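C381 turret protein (Sulfolobus turreted icosahedral virus, PDB 4IND) probably builds the pentameric turrets that project from the icosahedral capsid of this archaeal virus, each subunit folding as three consecutive jelly rolls. Local coordinates at residues 292-298 with 373-379; 209-213 with 226-230. One frame throughout, in Å; residues are numbered along the deposited sequence.

Contact 1: 292-298 with 373-379. With 2HP (dihydrogenphosphate ion), chain B.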
ATOM      1  N   GLY A 292      -4.787  -4.524 -29.247  1.00 41.89           N
ATOM      2  CA  GLY A 292      -4.182  -5.830 -29.422  1.00 37.42           C
ATOM      3  C   GLY A 292      -2.669  -5.830 -29.355  1.00 36.38           C
ATOM      4  O   GLY A 292      -2.048  -6.849 -29.605  1.00 39.15           O
ATOM      5  N   SER A 293      -2.078  -4.687 -29.016  1.00 32.47           N
ATOM      6  CA  SER A 293      -0.624  -4.546 -29.006  1.00 34.48           C
ATOM      7  C   SER A 293       0.008  -4.776 -27.643  1.00 39.04           C
ATOM      8  O   SER A 293       1.229  -4.888 -27.536  1.00 41.10           O
ATOM      9  CB  SER A 293      -0.246  -3.132 -29.462  1.00 34.01           C
ATOM     10  OG  SER A 293      -0.583  -2.187 -28.460  1.00 33.57           O
ATOM     11  N   GLY A 294      -0.809  -4.805 -26.595  1.00 36.80           N
ATOM     12  CA  GLY A 294      -0.289  -4.869 -25.237  1.00 41.28           C
ATOM     13  C   GLY A 294       0.005  -3.475 -24.707  1.00 31.02           C
ATOM     14  O   GLY A 294       0.805  -3.309 -23.777  1.00 35.09           O
ATOM     15  N   SER A 295      -0.628  -2.464 -25.300  1.00 32.06           N
ATOM     16  CA  SER A 295      -0.418  -1.095 -24.836  1.00 32.01           C
ATOM     17  C   SER A 295      -1.657  -0.257 -25.031  1.00 31.61           C
ATOM     18  O   SER A 295      -2.617  -0.691 -25.669  1.00 33.82           O
ATOM     19  CB  SER A 295       0.768  -0.458 -25.565  1.00 39.13           C
ATOM     20  OG  SER A 295       0.458  -0.220 -26.927  1.00 37.55           O
ATOM     21  N   HIS A 296      -1.639   0.956 -24.486  1.00 29.40           N
ATOM     22  CA  HIS A 296      -2.714   1.912 -24.726  1.00 36.74           C
ATOM     23  C   HIS A 296      -2.146   3.323 -24.849  1.00 31.65           C
ATOM     24  O   HIS A 296      -0.931   3.505 -24.818  1.00 31.34           O
ATOM     25  CB  HIS A 296      -3.800   1.821 -23.647  1.00 27.83           C
ATOM     26  CG  HIS A 296      -3.324   2.142 -22.271  1.00 28.27           C
ATOM     27  ND1 HIS A 296      -2.706   1.214 -21.455  1.00 29.82           N
ATOM     28  CD2 HIS A 296      -3.404   3.282 -21.540  1.00 36.62           C
ATOM     29  CE1 HIS A 296      -2.411   1.772 -20.298  1.00 33.66           C
ATOM     30  NE2 HIS A 296      -2.830   3.028 -20.319  1.00 28.93           N
ATOM     31  N   LEU A 297      -3.024   4.309 -24.997  1.00 29.90           N
ATOM     32  CA  LEU A 297      -2.599   5.679 -25.259  1.00 30.03           C
ATOM     33  C   LEU A 297      -3.068   6.669 -24.208  1.00 35.32           C
ATOM     34  O   LEU A 297      -4.000   6.409 -23.445  1.00 33.68           O
ATOM     35  CB  LEU A 297      -3.134   6.132 -26.623  1.00 25.22           C
ATOM     36  CG  LEU A 297      -2.830   5.180 -27.782  1.00 29.10           C
ATOM     37  CD1 LEU A 297      -3.628   5.546 -29.027  1.00 31.31           C
ATOM     38  CD2 LEU A 297      -1.344   5.199 -28.072  1.00 28.33           C
ATOM     39  N   ARG A 298      -2.414   7.821 -24.184  1.00 28.40           N
ATOM     40  CA  ARG A 298      -2.871   8.949 -23.391  1.00 27.99           C
ATOM     41  C   ARG A 298      -2.589  10.210 -24.216  1.00 30.14           C
ATOM     42  O   ARG A 298      -1.457  10.438 -24.632  1.00 32.17           O
ATOM     43  CB  ARG A 298      -2.113   8.995 -22.070  1.00 26.49           C
ATOM     44  CG  ARG A 298      -2.550  10.105 -21.167  1.00 38.34           C
ATOM     45  CD  ARG A 298      -1.947   9.961 -19.798  1.00 41.03           C
ATOM     46  NE  ARG A 298      -2.571  10.899 -18.876  1.00 50.46           N
ATOM     47  CZ  ARG A 298      -2.366  10.911 -17.566  1.00 60.89           C
ATOM     48  NH1 ARG A 298      -1.547  10.026 -17.020  1.00 64.73           N
ATOM     49  NH2 ARG A 298      -2.986  11.802 -16.804  1.00 64.81           N
ATOM     50  N   TYR A 373       1.162  12.492 -27.651  1.00 34.84           N
ATOM     51  CA  TYR A 373       0.537  11.393 -26.910  1.00 33.58           C
ATOM     52  C   TYR A 373       1.607  10.517 -26.301  1.00 27.18           C
ATOM     53  O   TYR A 373       2.763  10.513 -26.763  1.00 33.56           O
ATOM     54  CB  TYR A 373      -0.340  10.554 -27.840  1.00 35.93           C
ATOM     55  CG  TYR A 373       0.449   9.712 -28.814  1.00 39.70           C
ATOM     56  CD1 TYR A 373       0.816   8.413 -28.500  1.00 41.30           C
ATOM     57  CD2 TYR A 373       0.830  10.214 -30.052  1.00 36.77           C
ATOM     58  CE1 TYR A 373       1.536   7.637 -29.392  1.00 37.39           C
ATOM     59  CE2 TYR A 373       1.552   9.443 -30.951  1.00 32.86           C
ATOM     60  CZ  TYR A 373       1.907   8.165 -30.605  1.00 37.27           C
ATOM     61  OH  TYR A 373       2.625   7.392 -31.479  1.00 38.06           O
ATOM     62  N   GLU A 374       1.230   9.773 -25.271  1.00 39.95           N
ATOM     63  CA  GLU A 374       2.100   8.775 -24.695  1.00 40.36           C
ATOM     64  C   GLU A 374       1.555   7.412 -25.078  1.00 41.68           C
ATOM     65  O   GLU A 374       0.339   7.220 -25.155  1.00 38.65           O
ATOM     66  CB  GLU A 374       2.110   8.881 -23.162  1.00 42.98           C
ATOM     67  CG  GLU A 374       2.543  10.224 -22.594  1.00 49.39           C
ATOM     68  CD  GLU A 374       2.443  10.270 -21.063  1.00 60.67           C
ATOM     69  OE1 GLU A 374       3.120  11.111 -20.435  1.00 66.62           O
ATOM     70  OE2 GLU A 374       1.681   9.465 -20.483  1.00 55.94           O
ATOM     71  N   GLN A 375       2.449   6.466 -25.332  1.00 37.74           N
ATOM     72  CA  GLN A 375       2.049   5.058 -25.433  1.00 37.63           C
ATOM     73  C   GLN A 375       2.455   4.381 -24.137  1.00 32.84           C
ATOM     74  O   GLN A 375       3.619   4.452 -23.723  1.00 36.05           O
ATOM     75  CB  GLN A 375       2.731   4.391 -26.628  1.00 36.28           C
ATOM     76  CG  GLN A 375       2.419   2.898 -26.745  1.00 40.91           C
ATOM     77  CD  GLN A 375       2.811   2.336 -28.094  1.00 42.57           C
ATOM     78  OE1 GLN A 375       3.482   2.998 -28.882  1.00 45.74           O
ATOM     79  NE2 GLN A 375       2.379   1.116 -28.375  1.00 46.57           N
ATOM     80  N   ILE A 376       1.494   3.731 -23.490  1.00 29.57           N
ATOM     81  CA  ILE A 376       1.685   3.215 -22.153  1.00 33.53           C
ATOM     82  C   ILE A 376       1.480   1.712 -22.155  1.00 35.20           C
ATOM     83  O   ILE A 376       0.557   1.210 -22.797  1.00 31.60           O
ATOM     84  CB  ILE A 376       0.713   3.895 -21.196  1.00 31.99           C
ATOM     85  CG1 ILE A 376       1.021   5.409 -21.188  1.00 34.91           C
ATOM     86  CG2 ILE A 376       0.805   3.281 -19.803  1.00 31.07           C
ATOM     87  CD1 ILE A 376      -0.031   6.265 -20.542  1.00 41.07           C
ATOM     88  N   ALA A 377       2.349   0.987 -21.451  1.00 34.31           N
ATOM     89  CA  ALA A 377       2.222  -0.476 -21.394  1.00 30.65           C
ATOM     90  C   ALA A 377       0.897  -0.866 -20.783  1.00 30.89           C
ATOM     91  O   ALA A 377       0.459  -0.274 -19.784  1.00 30.39           O
ATOM     92  CB  ALA A 377       3.381  -1.105 -20.610  1.00 28.62           C
ATOM     93  N   GLY A 378       0.266  -1.887 -21.371  1.00 29.80           N
ATOM     94  CA  GLY A 378      -0.922  -2.504 -20.789  1.00 28.45           C
ATOM     95  C   GLY A 378      -2.083  -2.491 -21.769  1.00 34.97           C
ATOM     96  O   GLY A 378      -2.592  -1.420 -22.128  1.00 32.22           O
ATOM     97  N   GLU A 379      -2.480  -3.671 -22.240  1.00 30.55           N
ATOM     98  CA  GLU A 379      -3.681  -3.793 -23.064  1.00 31.83           C
ATOM     99  C   GLU A 379      -4.890  -3.427 -22.191  1.00 35.84           C
ATOM    100  O   GLU A 379      -4.988  -3.882 -21.049  1.00 32.92           O
ATOM    101  CB  GLU A 379      -3.839  -5.233 -23.568  1.00 34.39           C
ATOM    102  CG  GLU A 379      -4.956  -5.429 -24.593  1.00 38.64           C
ATOM    103  CD  GLU A 379      -4.680  -4.687 -25.902  1.00 43.69           C
ATOM    104  OE1 GLU A 379      -5.650  -4.268 -26.583  1.00 44.96           O
ATOM    105  OE2 GLU A 379      -3.490  -4.541 -26.261  1.00 43.08           O
TER
HETATM  106  P   2HP B 403      -2.874   4.370 -17.332  1.00120.44           P
HETATM  107  O1  2HP B 403      -2.222   5.095 -18.470  1.00117.45           O
HETATM  108  O2  2HP B 403      -2.395   2.958 -17.518  1.00120.02           O
HETATM  109  O3  2HP B 403      -4.431   4.492 -17.458  1.00 92.84           O
HETATM  110  O4  2HP B 403      -2.358   4.879 -15.955  1.00 89.67           O

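Contact 2: 209-213 with 226-230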
ATOM      1  N   ILE A 209      -4.471 -10.310 -27.299  1.00 41.53           N
ATOM      2  CA  ILE A 209      -3.150  -9.931 -27.778  1.00 35.89           C
ATOM      3  C   ILE A 209      -2.510 -11.098 -28.530  1.00 36.31           C
ATOM      4  O   ILE A 209      -2.207 -12.127 -27.935  1.00 36.14           O
ATOM      5  CB  ILE A 209      -2.221  -9.561 -26.610  1.00 34.08           C
ATOM      6  CG1 ILE A 209      -2.849  -8.480 -25.737  1.00 35.69           C
ATOM      7  CG2 ILE A 209      -0.856  -9.112 -27.129  1.00 37.06           C
ATOM      8  CD1 ILE A 209      -2.192  -8.355 -24.378  1.00 36.47           C
ATOM      9  N   PRO A 210      -2.300 -10.945 -29.842  1.00 42.61           N
ATOM     10  CA  PRO A 210      -1.609 -11.985 -30.612  1.00 35.92           C
ATOM     11  C   PRO A 210      -0.116 -12.019 -30.299  1.00 37.03           C
ATOM     12  O   PRO A 210       0.509 -10.974 -30.160  1.00 36.08           O
ATOM     13  CB  PRO A 210      -1.804 -11.532 -32.061  1.00 40.14           C
ATOM     14  CG  PRO A 210      -2.923 -10.529 -32.019  1.00 44.76           C
ATOM     15  CD  PRO A 210      -2.788  -9.857 -30.703  1.00 38.05           C
ATOM     16  N   LEU A 211       0.446 -13.213 -30.200  1.00 35.57           N
ATOM     17  CA  LEU A 211       1.874 -13.376 -30.010  1.00 38.74           C
ATOM     18  C   LEU A 211       2.432 -13.799 -31.354  1.00 38.08           C
ATOM     19  O   LEU A 211       2.228 -14.929 -31.794  1.00 39.50           O
ATOM     20  CB  LEU A 211       2.148 -14.441 -28.951  1.00 30.30           C
ATOM     21  CG  LEU A 211       1.482 -14.184 -27.606  1.00 40.96           C
ATOM     22  CD1 LEU A 211       1.655 -15.365 -26.678  1.00 38.93           C
ATOM     23  CD2 LEU A 211       2.025 -12.920 -26.961  1.00 39.35           C
ATOM     24  N   VAL A 212       3.120 -12.878 -32.020  1.00 30.36           N
ATOM     25  CA  VAL A 212       3.496 -13.064 -33.422  1.00 38.47           C
ATOM     26  C   VAL A 212       5.013 -13.002 -33.652  1.00 42.82           C
ATOM     27  O   VAL A 212       5.710 -12.188 -33.055  1.00 39.40           O
ATOM     28  CB  VAL A 212       2.812 -12.007 -34.310  1.00 43.64           C
ATOM     29  CG1 VAL A 212       3.258 -12.137 -35.765  1.00 37.46           C
ATOM     30  CG2 VAL A 212       1.297 -12.116 -34.188  1.00 45.18           C
ATOM     31  N   ILE A 213       5.511 -13.874 -34.524  1.00 41.25           N
ATOM     32  CA  ILE A 213       6.912 -13.876 -34.903  1.00 40.62           C
ATOM     33  C   ILE A 213       7.034 -13.446 -36.363  1.00 46.45           C
ATOM     34  O   ILE A 213       6.410 -14.049 -37.240  1.00 50.99           O
ATOM     35  CB  ILE A 213       7.538 -15.280 -34.730  1.00 38.86           C
ATOM     36  CG1 ILE A 213       7.468 -15.721 -33.274  1.00 40.33           C
ATOM     37  CG2 ILE A 213       8.991 -15.274 -35.239  1.00 41.70           C
ATOM     38  CD1 ILE A 213       7.784 -17.196 -33.037  1.00 39.26           C
ATOM     39  N   PHE A 226       8.557 -13.400 -26.159  1.00 29.62           N
ATOM     40  CA  PHE A 226       7.349 -12.587 -26.250  1.00 34.12           C
ATOM     41  C   PHE A 226       7.249 -11.797 -24.951  1.00 34.64           C
ATOM     42  O   PHE A 226       7.517 -12.333 -23.862  1.00 33.78           O
ATOM     43  CB  PHE A 226       6.102 -13.464 -26.384  1.00 35.63           C
ATOM     44  CG  PHE A 226       6.053 -14.266 -27.660  1.00 32.91           C
ATOM     45  CD1 PHE A 226       6.023 -13.633 -28.894  1.00 42.59           C
ATOM     46  CD2 PHE A 226       6.021 -15.642 -27.621  1.00 29.68           C
ATOM     47  CE1 PHE A 226       5.968 -14.376 -30.068  1.00 42.17           C
ATOM     48  CE2 PHE A 226       5.954 -16.397 -28.783  1.00 32.98           C
ATOM     49  CZ  PHE A 226       5.928 -15.768 -29.999  1.00 34.70           C
ATOM     50  N   LEU A 227       6.897 -10.521 -25.061  1.00 35.41           N
ATOM     51  CA  LEU A 227       6.732  -9.676 -23.884  1.00 30.62           C
ATOM     52  C   LEU A 227       5.571  -8.757 -24.169  1.00 33.73           C
ATOM     53  O   LEU A 227       5.666  -7.857 -25.013  1.00 33.75           O
ATOM     54  CB  LEU A 227       8.001  -8.850 -23.625  1.00 32.08           C
ATOM     55  CG  LEU A 227       7.907  -7.828 -22.485  1.00 32.87           C
ATOM     56  CD1 LEU A 227       7.381  -8.499 -21.217  1.00 31.94           C
ATOM     57  CD2 LEU A 227       9.239  -7.161 -22.210  1.00 31.54           C
ATOM     58  N   VAL A 228       4.465  -8.999 -23.491  1.00 30.96           N
ATOM     59  CA  VAL A 228       3.283  -8.156 -23.631  1.00 37.84           C
ATOM     60  C   VAL A 228       2.793  -7.725 -22.250  1.00 34.87           C
ATOM     61  O   VAL A 228       3.282  -8.212 -21.248  1.00 33.68           O
ATOM     62  CB  VAL A 228       2.162  -8.871 -24.402  1.00 33.66           C
ATOM     63  CG1 VAL A 228       2.637  -9.228 -25.795  1.00 37.26           C
ATOM     64  CG2 VAL A 228       1.721 -10.118 -23.654  1.00 33.78           C
ATOM     65  N   TYR A 229       1.858  -6.785 -22.207  1.00 31.77           N
ATOM     66  CA  TYR A 229       1.430  -6.242 -20.932  1.00 29.03           C
ATOM     67  C   TYR A 229      -0.087  -6.189 -20.893  1.00 27.40           C
ATOM     68  O   TYR A 229      -0.719  -5.899 -21.900  1.00 31.02           O
ATOM     69  CB  TYR A 229       2.012  -4.830 -20.748  1.00 28.04           C
ATOM     70  CG  TYR A 229       3.514  -4.729 -20.873  1.00 31.62           C
ATOM     71  CD1 TYR A 229       4.339  -4.871 -19.767  1.00 35.12           C
ATOM     72  CD2 TYR A 229       4.110  -4.466 -22.091  1.00 31.43           C
ATOM     73  CE1 TYR A 229       5.730  -4.748 -19.881  1.00 25.08           C
ATOM     74  CE2 TYR A 229       5.494  -4.357 -22.213  1.00 34.89           C
ATOM     75  CZ  TYR A 229       6.291  -4.510 -21.101  1.00 34.31           C
ATOM     76  OH  TYR A 229       7.655  -4.408 -21.197  1.00 32.65           O
ATOM     77  N   LEU A 230      -0.668  -6.449 -19.727  1.00 29.01           N
ATOM     78  CA  LEU A 230      -2.110  -6.359 -19.541  1.00 23.15           C
ATOM     79  C   LEU A 230      -2.404  -5.378 -18.446  1.00 29.28           C
ATOM     80  O   LEU A 230      -1.848  -5.495 -17.352  1.00 29.52           O
ATOM     81  CB  LEU A 230      -2.678  -7.712 -19.070  1.00 25.06           C
ATOM     82  CG  LEU A 230      -2.641  -8.884 -20.020  1.00 30.27           C
ATOM     83  CD1 LEU A 230      -3.272 -10.115 -19.328  1.00 26.20           C
ATOM     84  CD2 LEU A 230      -3.422  -8.506 -21.238  1.00 38.73           C
TER

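Contact 1: 292-298 with 373-379
The imidazole of His296 has Ile376 packed over one face and, at its edge, Gly378 on one nitrogen and a dihydrogenphosphate ion on the other. His296 and Ile376 form a hydrogen-bonded pair on neighbouring antiparallel strands of the third jelly roll, side chains on the same side of the sheet. The CH-pi contact comes from Ile376 CB, 4.0 Å from the ring centroid and displaced toward the rim. ND1 donates to Gly378 O at 2.7 Å, nearly in the ring plane and on a lone pair of the carbonyl, which fixes the rotation of the ring and turns NE2 to the anion. The bond from His296 NE2 to phosphate O1 is 2.8 Å long, that to O2 is weak, and Lys231 binds the same ion. With ND1 donating to a carbonyl and NE2 facing an anion, a protonated imidazolium would fit.

Beyond His296, Arg298 and Glu374 run alongside each other on this same face, yet their charged ends do not join: the guanidinium pairs with Asp345, and Glu374 OE1 has a long, weak ion pair with Arg347 of a second subunit, while OE2, beside Arg298 CD, has no polar partner in the model. On the reverse face the extended chain of Gln375, CG anti to the backbone N (chi1 177°), brings NE2 to Ser295 OG at 2.8 Å, with the hydroxyl close to the amide plane. The turn before the strand closes on the carboxylate of Glu379, a clamp of two backbone bonds: Gly292 N meets OE1 at 2.8 Å, and Gly294 N meets OE2 at 2.7 Å.

Contact 2: 209-213 with 226-230
With CG anti to the carbonyl carbon (chi1 -65°), the Phe226 side chain carries its ring beneath Leu211 CB, which stands 3.9 Å from the ring centroid, almost on the ring normal, in a CH-pi contact. The first torsion of Leu211 (chi1 -56°) sends CG on past the ring and carries CD2 to Val228 CG1, 3.9 Å away. Around the Phe226 ring, Val212 O lies at the edge near its plane, 3.7 Å from CE1, while Ile213 CG1 approaches CZ at 3.6 Å, the two side chains crossing at about a right angle.

Farther along, Ile209 divides its branches between two partners. CG2 meets Val228 CG1 tip to tip at 3.7 Å, and CD1 presses on Leu230 CD2 at 3.4 Å, tighter than usual van der Waals contact.

The strands run nearly antiparallel, but their axes stay 8.2 Å apart at closest approach: they belong to different sheets of the second jelly roll and face each other across its sandwich. Strand 209-213 makes backbone bonds with 194-203, and Phe226 with Met182 of 176-187. Phe199 and Tyr184 also meet the Phe226 ring, extending an aromatic cluster. Tyr229 points away, its hydroxyl hydrogen-bonded to Asp235 of a second subunit. Side chain meets side chain through carbon alone, and the two segments share no hydrogen bond; cohesion would then rest mainly on dispersion and the exclusion of water.

In the fold
Contact 2 lies between the sheets of the second domain and contact 1 within a sheet of the third, their centres about 13 Å apart, and they meet directly. Glu379 N lies 2.9 Å from Tyr229 O, a probable hydrogen bond, and Gly378 N packs 3.5 Å from Tyr229 CB. From the loop that leads into the other strand of contact 1, Gly292 O touches Pro210 CD at 3.3 Å. The phosphate bridges the same boundary: it is held by His296 of contact 1 and by Lys231, the residue that follows 226-230 on its strand.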